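Adenylation domain (Streptomyces sp., PDB 5N9X) belongs to the ANL clan of AMP-binding enzymes and is modelled with adenosine-5'-triphosphate and threonine bound. Local coordinates at residues A[18-23]-A[179-184]; A[185-190]-A[368-373]; A[22-27]-A[220-225]; A[202-207]-A[227-232]; A[194-199]-A[277-282]. One frame throughout, in Å; residues are numbered along the deposited sequence.

Interaction 1. Residues A[18-23]-A[179-184]; sequences ATLVDL and VRHGNV
Thr19 and His181 approach to 4.9 Å between their CA atoms at a place where two helices begin: Thr19 is the N-cap of helix 20-30, and Arg180 that of helix 181-191, directly after strand 175-180. The first start is a complete capping box. Asp22 N donates to Thr19 OG1 over 3.1 Å in a nearly straight bond, while Thr19 N returns a bond to Asp22 OD2, on the anti side of the carboxylate and well out of its plane. The second start has a bond from its cap residue as well, Arg180 N to Asn183 OD1 at 2.8 Å.

His181 joins the two. Its CG stands anti to the carbonyl carbon (chi1 -81°), which sends the ring to the first turn of helix 20-30. There Leu20 N, an amide with no helical carbonyl behind it, donates to His181 ND1 at 3.1 Å, 163° at the hydrogen and 21° out of the ring plane. ND1 is thus the acceptor, consistent with the imidazole proton sitting on NE2. Thr19 CB lies 3.7 Å from His181 ND1, an oblique approach, and Leu89 of helix 79-90 also packs on this histidine.

Leu20 continues past the imidazole to Val184, one helical turn after His181; Trp219 of helix 213-222 and Ala162 touch it too. The leucine and valine side chains are roughly perpendicular, and each methyl of one meets a methyl of the other: Leu20 CD1 is 3.8 Å from Val184 CG2, and Leu20 CD2 is 3.6 Å from Val184 CG1.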
# COMPACT_ATOMS: atom_id res chain seq x y z
N ALA A 18 15.85 12.70 -12.64
CA ALA A 18 15.65 11.35 -13.13
C ALA A 18 15.45 10.32 -12.01
O ALA A 18 14.71 9.35 -12.17
CB ALA A 18 16.84 10.95 -14.00
N THR A 19 16.11 10.53 -10.87
CA THR A 19 16.10 9.51 -9.83
C THR A 19 15.62 10.04 -8.46
O THR A 19 15.43 11.25 -8.29
CB THR A 19 17.52 8.90 -9.67
OG1 THR A 19 18.36 9.84 -9.01
CG2 THR A 19 18.11 8.59 -11.04
N LEU A 20 15.43 9.14 -7.51
CA LEU A 20 15.06 9.51 -6.15
C LEU A 20 16.25 10.20 -5.43
O LEU A 20 16.08 11.14 -4.65
CB LEU A 20 14.58 8.27 -5.37
CG LEU A 20 13.29 7.62 -5.90
CD1 LEU A 20 12.99 6.27 -5.23
CD2 LEU A 20 12.08 8.56 -5.77
N VAL A 21 17.45 9.74 -5.74
CA VAL A 21 18.67 10.36 -5.24
C VAL A 21 18.70 11.84 -5.66
O VAL A 21 18.95 12.71 -4.84
CB VAL A 21 19.91 9.58 -5.78
CG1 VAL A 21 21.18 10.38 -5.63
CG2 VAL A 21 20.02 8.20 -5.12
N ASP A 22 18.41 12.12 -6.93
CA ASP A 22 18.34 13.47 -7.45
C ASP A 22 17.32 14.29 -6.65
O ASP A 22 17.61 15.42 -6.23
CB ASP A 22 17.94 13.50 -8.94
CG ASP A 22 19.01 12.92 -9.87
OD1 ASP A 22 20.23 13.05 -9.59
OD2 ASP A 22 18.61 12.36 -10.92
N LEU A 23 16.12 13.74 -6.47
CA LEU A 23 15.06 14.43 -5.75
C LEU A 23 15.46 14.82 -4.35
O LEU A 23 15.26 15.97 -3.94
CB LEU A 23 13.77 13.59 -5.69
CG LEU A 23 13.10 13.19 -7.03
CD1 LEU A 23 11.84 12.35 -6.77
CD2 LEU A 23 12.81 14.35 -7.99
N VAL A 179 10.79 -2.03 -8.40
CA VAL A 179 10.34 -0.73 -8.91
C VAL A 179 11.53 0.18 -9.14
O VAL A 179 12.32 0.42 -8.21
CB VAL A 179 9.34 -0.08 -7.95
CG1 VAL A 179 8.96 1.33 -8.39
CG2 VAL A 179 8.12 -0.96 -7.81
N ARG A 180 11.66 0.68 -10.37
CA ARG A 180 12.78 1.56 -10.74
C ARG A 180 12.63 3.05 -10.34
O ARG A 180 11.53 3.55 -10.15
CB ARG A 180 13.01 1.48 -12.25
CG ARG A 180 13.58 0.15 -12.68
CD ARG A 180 13.09 -0.25 -14.05
NE ARG A 180 14.07 -1.08 -14.75
CZ ARG A 180 14.27 -1.06 -16.07
NH1 ARG A 180 13.53 -0.28 -16.85
NH2 ARG A 180 15.21 -1.84 -16.61
N HIS A 181 13.77 3.72 -10.21
CA HIS A 181 13.83 5.15 -9.90
C HIS A 181 12.91 5.95 -10.81
O HIS A 181 12.10 6.74 -10.32
CB HIS A 181 15.28 5.65 -10.02
CG HIS A 181 16.12 5.37 -8.81
ND1 HIS A 181 16.10 6.16 -7.68
CD2 HIS A 181 17.01 4.38 -8.56
CE1 HIS A 181 16.93 5.67 -6.78
NE2 HIS A 181 17.50 4.58 -7.29
N GLY A 182 13.02 5.75 -12.11
CA GLY A 182 12.13 6.35 -13.09
C GLY A 182 10.67 6.00 -12.92
O GLY A 182 9.79 6.81 -13.25
N ASN A 183 10.37 4.80 -12.43
CA ASN A 183 8.98 4.51 -12.08
C ASN A 183 8.51 5.48 -10.98
O ASN A 183 7.52 6.19 -11.16
CB ASN A 183 8.78 3.07 -11.61
CG ASN A 183 9.10 2.02 -12.68
OD1 ASN A 183 9.66 0.99 -12.37
ND2 ASN A 183 8.69 2.26 -13.93
N VAL A 184 9.23 5.52 -9.85
CA VAL A 184 8.83 6.43 -8.78
C VAL A 184 8.83 7.92 -9.17
O VAL A 184 7.90 8.65 -8.81
CB VAL A 184 9.70 6.32 -7.51
CG1 VAL A 184 8.95 6.95 -6.35
CG2 VAL A 184 10.00 4.88 -7.17

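Interaction 2. Residues A[185-190]-A[368-373]; sequences TALFEA and GPQVSE
Gln370 NE2, which rests 3.5 Å from Leu187 CD1, is gripped by two backbone carbonyls, His319 O and Thr316 O. Both hydrogen bonds lead to the loop between strands 306-310 and 321-324, so the amide nitrogen is satisfied there and meets helix 181-191 only by packing. With its polar end fixed, the amide leaves OE1 facing the helix: Gln370 OE1 is 3.5 Å from Ala190 CB and 3.6 Å from Leu187 CA.

The glutamine reaches this place because CG lies anti to the carbonyl carbon (chi1 -76°) and the chain is extended beyond it (chi2 173°). Its methylene part runs over the backbone of the helix, with Gln370 CG 3.7 Å from Leu187 N. Leu187 crosses the amide at a slant; its own CG, anti to the backbone N, sends the isobutyl group along the NE2 side, where Trp216 and Leu341 add apolar cover.

Ala186 fits between two neighbours, its CB 3.9 Å from Pro369 CB, at the exposed side, and equally far from Gln370 CG. Pro369 and Gln370 are the two central residues of a type I beta turn, closed by Val371 N to Gly368 O at 3.2 Å. Pro369 O accepts from Asn183 ND2, and Gln370 O from Thr317 OG1, which ties both turn residues to their surroundings. Since His319 lines the threonine pocket, Gln370 is a second-shell residue, and segment 368-373 belongs to the sequence region known in adenylation domains as core motif A6.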
# COMPACT_ATOMS: atom_id res chain seq x y z
N THR A 185 9.86 8.37 -9.88
CA THR A 185 9.89 9.78 -10.27
C THR A 185 8.72 10.06 -11.24
O THR A 185 8.12 11.13 -11.16
CB THR A 185 11.29 10.23 -10.85
OG1 THR A 185 11.68 9.45 -11.99
CG2 THR A 185 12.37 10.13 -9.77
N ALA A 186 8.35 9.11 -12.09
CA ALA A 186 7.14 9.30 -12.91
C ALA A 186 5.87 9.43 -12.04
O ALA A 186 4.97 10.17 -12.40
CB ALA A 186 6.97 8.16 -13.92
N LEU A 187 5.81 8.73 -10.92
CA LEU A 187 4.67 8.86 -10.00
C LEU A 187 4.46 10.32 -9.55
O LEU A 187 3.38 10.90 -9.74
CB LEU A 187 4.86 7.95 -8.77
CG LEU A 187 3.81 8.18 -7.65
CD1 LEU A 187 2.41 7.87 -8.14
CD2 LEU A 187 4.11 7.43 -6.39
N PHE A 188 5.50 10.93 -9.00
CA PHE A 188 5.40 12.30 -8.48
C PHE A 188 5.23 13.32 -9.58
O PHE A 188 4.54 14.30 -9.37
CB PHE A 188 6.61 12.63 -7.58
CG PHE A 188 6.54 11.95 -6.25
CD1 PHE A 188 5.84 12.53 -5.19
CD2 PHE A 188 7.08 10.67 -6.08
CE1 PHE A 188 5.74 11.88 -3.97
CE2 PHE A 188 6.98 10.01 -4.86
CZ PHE A 188 6.30 10.61 -3.81
N GLU A 189 5.81 13.09 -10.75
CA GLU A 189 5.45 13.98 -11.86
C GLU A 189 3.95 13.85 -12.24
O GLU A 189 3.28 14.86 -12.43
CB GLU A 189 6.34 13.74 -13.09
CG GLU A 189 6.49 15.00 -13.98
CD GLU A 189 7.25 16.15 -13.29
OE1 GLU A 189 8.36 15.91 -12.77
OE2 GLU A 189 6.72 17.30 -13.26
N ALA A 190 3.41 12.63 -12.30
CA ALA A 190 2.00 12.47 -12.64
C ALA A 190 1.07 13.22 -11.66
O ALA A 190 -0.03 13.66 -12.04
CB ALA A 190 1.63 10.99 -12.67
N GLY A 368 2.33 2.67 -19.28
CA GLY A 368 2.97 3.95 -19.01
C GLY A 368 4.28 3.84 -18.23
O GLY A 368 4.71 2.74 -17.89
N PRO A 369 4.91 4.98 -17.93
CA PRO A 369 6.23 5.01 -17.27
C PRO A 369 6.23 4.58 -15.80
O PRO A 369 7.32 4.38 -15.26
CB PRO A 369 6.65 6.47 -17.42
CG PRO A 369 5.34 7.23 -17.45
CD PRO A 369 4.39 6.34 -18.20
N GLN A 370 5.07 4.44 -15.16
CA GLN A 370 5.02 3.93 -13.78
C GLN A 370 4.92 2.40 -13.71
O GLN A 370 5.07 1.81 -12.65
CB GLN A 370 3.85 4.52 -13.00
CG GLN A 370 4.03 5.95 -12.52
CD GLN A 370 2.74 6.50 -11.90
OE1 GLN A 370 2.23 7.55 -12.31
NE2 GLN A 370 2.20 5.77 -10.90
N VAL A 371 4.61 1.77 -14.84
CA VAL A 371 4.50 0.32 -14.84
C VAL A 371 5.88 -0.37 -14.68
O VAL A 371 6.80 -0.16 -15.48
CB VAL A 371 3.80 -0.20 -16.13
CG1 VAL A 371 3.66 -1.72 -16.07
CG2 VAL A 371 2.42 0.47 -16.32
N SER A 372 6.00 -1.18 -13.64
CA SER A 372 7.20 -2.01 -13.40
C SER A 372 7.63 -2.91 -14.55
O SER A 372 6.87 -3.18 -15.46
CB SER A 372 6.98 -2.88 -12.16
OG SER A 372 6.23 -4.04 -12.48
N GLU A 373 8.85 -3.41 -14.48
CA GLU A 373 9.38 -4.25 -15.54
C GLU A 373 9.08 -5.73 -15.35
O GLU A 373 9.76 -6.57 -15.92
CB GLU A 373 10.90 -4.06 -15.67
CG GLU A 373 11.34 -2.66 -16.04
CD GLU A 373 10.91 -2.21 -17.44
OE1 GLU A 373 10.10 -2.90 -18.10
OE2 GLU A 373 11.38 -1.12 -17.87

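Interaction 3. Residues A[22-27]-A[220-225]; sequences DLFSRA and GALSTG
Phe24 and Leu222 meet where helix 20-30 packs on the last part of helix 213-222, the helix of a beta-alpha-beta unit, and on the turn that follows it. From Phe24 CB the side chain sets out with CG anti to the backbone N (chi1 -177°), which carries the ring toward Leu222. A chi2 of 53° then turns the ring so that CD1 leads: Phe24 CD1 is 4.1 Å from Leu222 O, which lies at the ring edge near its plane, and 4.4 Å from Leu222 CB. The ring itself is also packed by Tyr46 and Leu49 of helix 46-62, so it is wedged between helices.

One turn on, Ala27 faces the same carbonyl. Its small CB comes within 3.5 Å of Leu222 O and 3.9 Å of Gly225 N, allowing a backbone-close approach, with 5.2 Å between the CA atoms of Ala27 and Gly225. Gly225 has a positive phi of 90°, which lets the chain turn here. Toward the other end Leu23 CB touches Ser223 CB at 4.2 Å.

No direct hydrogen bond crosses the interface; a water does so instead, donating to Leu23 O at 2.6 Å and to Ser223 O at 2.8 Å, while Arg26 NH1 gives it a weak third bond.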
# COMPACT_ATOMS: atom_id res chain seq x y z
N ASP A 22 18.41 12.12 -6.93
CA ASP A 22 18.34 13.47 -7.45
C ASP A 22 17.32 14.29 -6.65
O ASP A 22 17.61 15.42 -6.23
CB ASP A 22 17.94 13.50 -8.94
CG ASP A 22 19.01 12.92 -9.87
OD1 ASP A 22 20.23 13.05 -9.59
OD2 ASP A 22 18.61 12.36 -10.92
N LEU A 23 16.12 13.74 -6.47
CA LEU A 23 15.06 14.43 -5.75
C LEU A 23 15.46 14.82 -4.35
O LEU A 23 15.26 15.97 -3.94
CB LEU A 23 13.77 13.59 -5.69
CG LEU A 23 13.10 13.19 -7.03
CD1 LEU A 23 11.84 12.35 -6.77
CD2 LEU A 23 12.81 14.35 -7.99
N PHE A 24 16.04 13.89 -3.61
CA PHE A 24 16.53 14.20 -2.28
C PHE A 24 17.66 15.23 -2.31
O PHE A 24 17.75 16.09 -1.44
CB PHE A 24 17.02 12.95 -1.55
CG PHE A 24 17.47 13.22 -0.14
CD1 PHE A 24 16.63 13.88 0.75
CD2 PHE A 24 18.71 12.82 0.29
CE1 PHE A 24 17.03 14.14 2.05
CE2 PHE A 24 19.13 13.09 1.59
CZ PHE A 24 18.29 13.74 2.47
N SER A 25 18.54 15.13 -3.31
CA SER A 25 19.69 16.02 -3.45
C SER A 25 19.25 17.46 -3.64
O SER A 25 19.72 18.38 -2.97
CB SER A 25 20.57 15.57 -4.61
OG SER A 25 21.42 16.61 -5.02
N ARG A 26 18.32 17.65 -4.56
CA ARG A 26 17.77 18.96 -4.81
C ARG A 26 17.19 19.56 -3.52
O ARG A 26 17.65 20.58 -3.04
CB ARG A 26 16.72 18.87 -5.90
CG ARG A 26 16.11 20.17 -6.29
CD ARG A 26 14.69 19.90 -6.65
NE ARG A 26 14.49 19.91 -8.10
CZ ARG A 26 13.43 19.40 -8.71
NH1 ARG A 26 12.47 18.80 -7.99
NH2 ARG A 26 13.33 19.45 -10.03
N ALA A 27 16.19 18.90 -2.95
CA ALA A 27 15.57 19.38 -1.73
C ALA A 27 16.57 19.62 -0.60
O ALA A 27 16.45 20.60 0.14
CB ALA A 27 14.51 18.40 -1.27
N GLY A 220 6.94 11.70 -0.76
CA GLY A 220 6.05 12.85 -0.69
C GLY A 220 6.74 13.97 0.08
O GLY A 220 6.83 15.10 -0.40
N ALA A 221 7.27 13.62 1.25
CA ALA A 221 7.97 14.55 2.12
C ALA A 221 9.35 14.96 1.62
O ALA A 221 9.65 16.14 1.47
CB ALA A 221 8.08 13.97 3.51
N LEU A 222 10.20 13.97 1.40
CA LEU A 222 11.62 14.21 1.15
C LEU A 222 11.93 14.82 -0.23
O LEU A 222 13.01 15.38 -0.43
CB LEU A 222 12.38 12.90 1.33
CG LEU A 222 12.61 12.33 2.73
CD1 LEU A 222 13.68 11.25 2.68
CD2 LEU A 222 12.94 13.41 3.79
N SER A 223 10.99 14.72 -1.17
CA SER A 223 11.16 15.33 -2.50
C SER A 223 10.79 16.82 -2.56
O SER A 223 11.10 17.51 -3.54
CB SER A 223 10.33 14.57 -3.53
OG SER A 223 8.99 15.05 -3.58
N THR A 224 10.14 17.32 -1.52
CA THR A 224 9.63 18.69 -1.59
C THR A 224 10.18 19.60 -0.50
O THR A 224 9.86 20.78 -0.48
CB THR A 224 8.09 18.71 -1.47
OG1 THR A 224 7.72 18.14 -0.21
CG2 THR A 224 7.47 17.92 -2.62
N GLY A 225 10.99 19.05 0.40
CA GLY A 225 11.49 19.82 1.52
C GLY A 225 10.58 19.75 2.73
O GLY A 225 10.88 20.33 3.79
O HOH W 1 13.49 17.60 -5.02

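Interaction 4. Residues A[202-207]-A[227-232]; sequences RWLLFH and ELVVLP
The Arg202 guanidinium presents its edge to Glu227, with OE1 in the guanidinium plane, but the carboxylate is turned 86° against it. Arg202 NE to Glu227 OE1 is a long salt bridge of 3.7 Å, and the stronger polar partner of Glu227 is His38, whose ND1 bonds OE2. Glu227 O lies at the edge of the Trp203 indole, near its plane, and Trp216 meets this indole edge-to-face. At the far end the Phe206 ring meets Leu231 CD2 obliquely, 3.8 Å from Phe206 CD2, the two side chains lying side by side and pointing the same way. Phe206 CD1 in turn sits over the centre of the His207 ring, while His207 CD2 is at the edge of the phenylalanine.

Between these ends strands 202-205 and 227-230 pair in parallel, as the two strands of a beta-alpha-beta crossover through helix 213-222. Three backbone bonds alternate between the strands: Trp203 N to Glu227 O, Val229 N to Trp203 O and Leu205 N to Val229 O, each 2.8 Å.

Trp203, Leu205, Leu228 and Val230 point to one face of the sheet, where helix 213-222 lies on the first three; Leu205 CB packs on Leu228 CD1 at 3.8 Å. Arg202, Leu204, Glu227 and Val229 occupy the other. Leu204, with CG anti to the backbone N (chi1 -176°), swings its CD1 across to the neighbouring strand, 3.6 Å from Val229 O. After Leu205, the centre of an inverse gamma turn, the pairing stops, and Leu231 CB lies 3.5 Å from Leu205 O.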
# COMPACT_ATOMS: atom_id res chain seq x y z
N ARG A 202 3.52 18.49 6.40
CA ARG A 202 3.98 17.42 7.26
C ARG A 202 3.31 16.13 6.82
O ARG A 202 2.07 16.03 6.83
CB ARG A 202 3.66 17.69 8.72
CG ARG A 202 4.68 18.55 9.46
CD ARG A 202 4.09 19.91 9.74
NE ARG A 202 4.89 20.66 10.69
CZ ARG A 202 4.47 21.77 11.30
NH1 ARG A 202 3.26 22.25 11.05
NH2 ARG A 202 5.27 22.39 12.16
N TRP A 203 4.12 15.14 6.43
CA TRP A 203 3.62 13.85 6.00
C TRP A 203 3.78 12.87 7.17
O TRP A 203 4.76 12.92 7.91
CB TRP A 203 4.38 13.35 4.78
CG TRP A 203 4.08 14.10 3.50
CD1 TRP A 203 4.34 15.41 3.23
CD2 TRP A 203 3.51 13.55 2.31
NE1 TRP A 203 3.95 15.72 1.96
CE2 TRP A 203 3.43 14.60 1.37
CE3 TRP A 203 3.05 12.28 1.95
CZ2 TRP A 203 2.90 14.42 0.08
CZ3 TRP A 203 2.55 12.10 0.68
CH2 TRP A 203 2.48 13.17 -0.24
N LEU A 204 2.80 11.99 7.35
CA LEU A 204 2.91 11.00 8.40
C LEU A 204 3.44 9.71 7.80
O LEU A 204 2.90 9.25 6.81
CB LEU A 204 1.54 10.78 9.07
CG LEU A 204 1.48 9.82 10.26
CD1 LEU A 204 2.35 10.37 11.39
CD2 LEU A 204 0.05 9.62 10.74
N LEU A 205 4.50 9.14 8.35
CA LEU A 205 4.90 7.79 7.93
C LEU A 205 4.09 6.77 8.76
O LEU A 205 4.52 6.29 9.82
CB LEU A 205 6.41 7.57 8.06
CG LEU A 205 6.89 6.16 7.67
CD1 LEU A 205 6.87 6.02 6.18
CD2 LEU A 205 8.30 5.88 8.17
N PHE A 206 2.88 6.48 8.28
CA PHE A 206 2.00 5.56 8.96
C PHE A 206 2.28 4.09 8.59
O PHE A 206 2.01 3.18 9.38
CB PHE A 206 0.54 5.95 8.67
CG PHE A 206 -0.48 5.12 9.41
CD1 PHE A 206 -0.92 3.90 8.90
CD2 PHE A 206 -0.98 5.54 10.63
CE1 PHE A 206 -1.85 3.14 9.58
CE2 PHE A 206 -1.91 4.77 11.32
CZ PHE A 206 -2.34 3.57 10.79
N HIS A 207 2.83 3.85 7.41
CA HIS A 207 2.87 2.49 6.87
C HIS A 207 4.25 1.79 6.89
O HIS A 207 5.29 2.44 6.91
CB HIS A 207 2.33 2.49 5.42
CG HIS A 207 0.88 2.85 5.33
ND1 HIS A 207 0.44 4.14 5.13
CD2 HIS A 207 -0.23 2.08 5.42
CE1 HIS A 207 -0.88 4.14 5.09
NE2 HIS A 207 -1.31 2.91 5.25
N GLU A 227 8.30 17.96 5.85
CA GLU A 227 8.70 17.18 7.01
C GLU A 227 8.07 15.78 7.00
O GLU A 227 6.89 15.64 6.67
CB GLU A 227 8.29 17.93 8.27
CG GLU A 227 8.88 17.41 9.54
CD GLU A 227 8.39 18.21 10.72
OE1 GLU A 227 8.35 19.46 10.64
OE2 GLU A 227 7.97 17.59 11.72
N LEU A 228 8.85 14.77 7.37
CA LEU A 228 8.35 13.41 7.52
C LEU A 228 8.23 13.04 9.01
O LEU A 228 9.24 12.85 9.71
CB LEU A 228 9.25 12.40 6.79
CG LEU A 228 8.81 10.93 6.83
CD1 LEU A 228 7.45 10.72 6.17
CD2 LEU A 228 9.84 9.99 6.19
N VAL A 229 7.01 12.96 9.50
CA VAL A 229 6.77 12.58 10.89
C VAL A 229 6.74 11.05 11.05
O VAL A 229 5.85 10.39 10.52
CB VAL A 229 5.47 13.20 11.39
CG1 VAL A 229 5.25 12.88 12.85
CG2 VAL A 229 5.52 14.71 11.16
N VAL A 230 7.71 10.48 11.76
CA VAL A 230 7.80 9.02 11.85
C VAL A 230 6.94 8.52 12.99
O VAL A 230 7.11 8.96 14.12
CB VAL A 230 9.25 8.53 12.07
CG1 VAL A 230 9.28 7.01 12.32
CG2 VAL A 230 10.12 8.90 10.89
N LEU A 231 5.98 7.64 12.71
CA LEU A 231 5.20 7.05 13.79
C LEU A 231 6.08 5.96 14.42
O LEU A 231 6.26 4.90 13.84
CB LEU A 231 3.86 6.51 13.27
CG LEU A 231 2.68 6.49 14.25
CD1 LEU A 231 2.64 7.81 15.01
CD2 LEU A 231 1.34 6.24 13.53
N PRO A 232 6.66 6.25 15.60
CA PRO A 232 7.62 5.28 16.14
C PRO A 232 6.92 3.96 16.47
O PRO A 232 5.72 3.95 16.70
CB PRO A 232 8.16 5.97 17.39
CG PRO A 232 7.05 6.89 17.81
CD PRO A 232 6.38 7.34 16.54

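Interaction 5. Residues A[194-199]-A[277-282]; sequences LFSFSA and ELRYVV
Phe195 and Tyr280 both carry CG anti to the carbonyl carbon, with chi1 of -77° and -67°, and these torsions bring ring to ring although the backbones stay well apart. The result is an edge-to-face pair: the Phe195 edge points at the Tyr280 face with 5.2 Å between centroids and planes at 70°. Phe195 CD1 leads, 3.8 Å from Tyr280 CE1 and offset toward the rim. Phe197 also turns an edge to the tyrosine face, in a more offset way at 5.7 Å between centroids, and Phe195 CB lies over one face of the Phe197 ring. The outer part of the Phe195 ring passes on to the strand, its CE1 3.5 Å from Val282 CG2.

Ser196, between the two phenylalanines, is held through its backbone. Its N donates to Tyr280 OH over 2.7 Å, so the tyrosine is fixed at its hydroxyl as well as across its face. Its carbonyl is gripped end-on by Arg279, bent at chi3: NH2 reaches Ser196 O at 2.7 Å and NH1 reaches the same oxygen at 2.9 Å, with the oxygen close to the guanidinium plane. Asp201 adds a salt bridge to NH1, which should help to orient the guanidinium.

Trp203 and Trp216 extend the rings around the phenylalanines. The arrangement is an aromatic cluster that fastens the loop before strand 202-205 to strand 280-284, which leads to Gly285 of the threonine pocket.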
# COMPACT_ATOMS: atom_id res chain seq x y z
N LEU A 194 -2.31 17.43 -9.75
CA LEU A 194 -3.55 17.07 -9.07
C LEU A 194 -3.51 17.36 -7.56
O LEU A 194 -4.54 17.57 -6.93
CB LEU A 194 -3.87 15.59 -9.30
CG LEU A 194 -4.25 15.22 -10.74
CD1 LEU A 194 -4.01 13.72 -11.00
CD2 LEU A 194 -5.70 15.58 -11.03
N PHE A 195 -2.32 17.35 -6.99
CA PHE A 195 -2.14 17.64 -5.59
C PHE A 195 -1.47 19.01 -5.54
O PHE A 195 -0.77 19.38 -6.49
CB PHE A 195 -1.26 16.59 -4.89
CG PHE A 195 -1.94 15.27 -4.57
CD1 PHE A 195 -2.71 15.11 -3.44
CD2 PHE A 195 -1.73 14.15 -5.38
CE1 PHE A 195 -3.30 13.88 -3.13
CE2 PHE A 195 -2.31 12.91 -5.07
CZ PHE A 195 -3.10 12.79 -3.95
N SER A 196 -1.63 19.73 -4.43
CA SER A 196 -0.82 20.93 -4.19
C SER A 196 0.11 20.77 -2.98
O SER A 196 -0.25 21.12 -1.85
CB SER A 196 -1.75 22.13 -3.99
OG SER A 196 -1.02 23.31 -3.71
N PHE A 197 1.30 20.21 -3.22
CA PHE A 197 2.29 19.99 -2.16
C PHE A 197 3.33 21.11 -2.03
O PHE A 197 3.76 21.68 -3.02
CB PHE A 197 3.02 18.66 -2.39
CG PHE A 197 2.11 17.47 -2.39
CD1 PHE A 197 1.17 17.31 -1.37
CD2 PHE A 197 2.22 16.48 -3.36
CE1 PHE A 197 0.32 16.21 -1.35
CE2 PHE A 197 1.38 15.38 -3.34
CZ PHE A 197 0.43 15.24 -2.34
N SER A 198 3.77 21.38 -0.80
CA SER A 198 4.85 22.34 -0.61
C SER A 198 5.78 21.90 0.52
O SER A 198 5.46 21.00 1.30
CB SER A 198 4.30 23.73 -0.31
OG SER A 198 4.15 23.93 1.07
N ALA A 199 6.93 22.58 0.60
CA ALA A 199 7.88 22.39 1.68
C ALA A 199 7.25 22.54 3.09
O ALA A 199 7.80 22.03 4.06
CB ALA A 199 9.02 23.37 1.52
N GLU A 277 -5.15 21.58 10.63
CA GLU A 277 -4.00 21.58 9.74
C GLU A 277 -4.07 20.54 8.61
O GLU A 277 -3.32 20.66 7.62
CB GLU A 277 -2.72 21.36 10.56
CG GLU A 277 -2.55 22.38 11.69
CD GLU A 277 -1.11 22.51 12.14
OE1 GLU A 277 -0.30 23.04 11.35
OE2 GLU A 277 -0.81 22.13 13.28
N LEU A 278 -4.94 19.54 8.73
CA LEU A 278 -5.07 18.52 7.67
C LEU A 278 -5.50 19.12 6.33
O LEU A 278 -6.56 19.75 6.22
CB LEU A 278 -6.07 17.43 8.07
CG LEU A 278 -5.50 16.02 8.24
CD1 LEU A 278 -6.58 14.97 8.47
CD2 LEU A 278 -4.67 15.66 7.03
N ARG A 279 -4.67 18.93 5.30
CA ARG A 279 -5.00 19.41 3.96
C ARG A 279 -5.48 18.28 3.08
O ARG A 279 -6.39 18.46 2.29
CB ARG A 279 -3.79 20.11 3.30
CG ARG A 279 -3.20 21.26 4.09
CD ARG A 279 -1.87 21.71 3.48
NE ARG A 279 -2.06 22.33 2.18
CZ ARG A 279 -1.57 21.87 1.03
NH1 ARG A 279 -0.84 20.74 1.00
NH2 ARG A 279 -1.81 22.52 -0.11
N TYR A 280 -4.86 17.11 3.22
CA TYR A 280 -5.25 15.95 2.40
C TYR A 280 -5.34 14.68 3.21
O TYR A 280 -4.47 14.37 4.01
CB TYR A 280 -4.24 15.70 1.27
CG TYR A 280 -4.17 16.73 0.18
CD1 TYR A 280 -5.09 16.74 -0.86
CD2 TYR A 280 -3.13 17.65 0.16
CE1 TYR A 280 -5.01 17.67 -1.89
CE2 TYR A 280 -3.02 18.58 -0.86
CZ TYR A 280 -3.96 18.60 -1.89
OH TYR A 280 -3.85 19.53 -2.90
N VAL A 281 -6.40 13.92 2.98
CA VAL A 281 -6.38 12.53 3.39
C VAL A 281 -6.47 11.70 2.11
O VAL A 281 -7.39 11.86 1.34
CB VAL A 281 -7.51 12.18 4.35
CG1 VAL A 281 -7.20 10.88 5.07
CG2 VAL A 281 -7.68 13.30 5.36
N VAL A 282 -5.50 10.83 1.90
CA VAL A 282 -5.42 10.04 0.69
C VAL A 282 -5.70 8.62 1.08
O VAL A 282 -5.11 8.13 2.02
CB VAL A 282 -4.02 10.15 0.00
CG1 VAL A 282 -3.84 9.08 -1.06
CG2 VAL A 282 -3.82 11.51 -0.60

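Overall arrangement
Helix 181-191 carries both interaction 1 and interaction 2, whose centres are about 9 Å apart; Arg180 NH1 bridges them by a salt bridge to Glu373 OE2 at 2.5 Å. Helix 20-30 likewise serves interactions 1 and 3. Interaction 3 leans on interaction 4 through helix 213-222, with Gly220 CA 3.6 Å from Trp203 CZ2, and Phe188 CZ of interaction 2 reaches Gly220 N at 3.3 Å. Interaction 5 joins interaction 4 where Phe197 CE1 meets Trp203 CZ2 at 3.5 Å. The bound threonine lies about 7 Å from the Val282 side chain, about 9 Å from that of Leu187 and about 11 Å from those of Val184 and Trp203, so interactions 5 and 2 come nearer to it than 1 and 4.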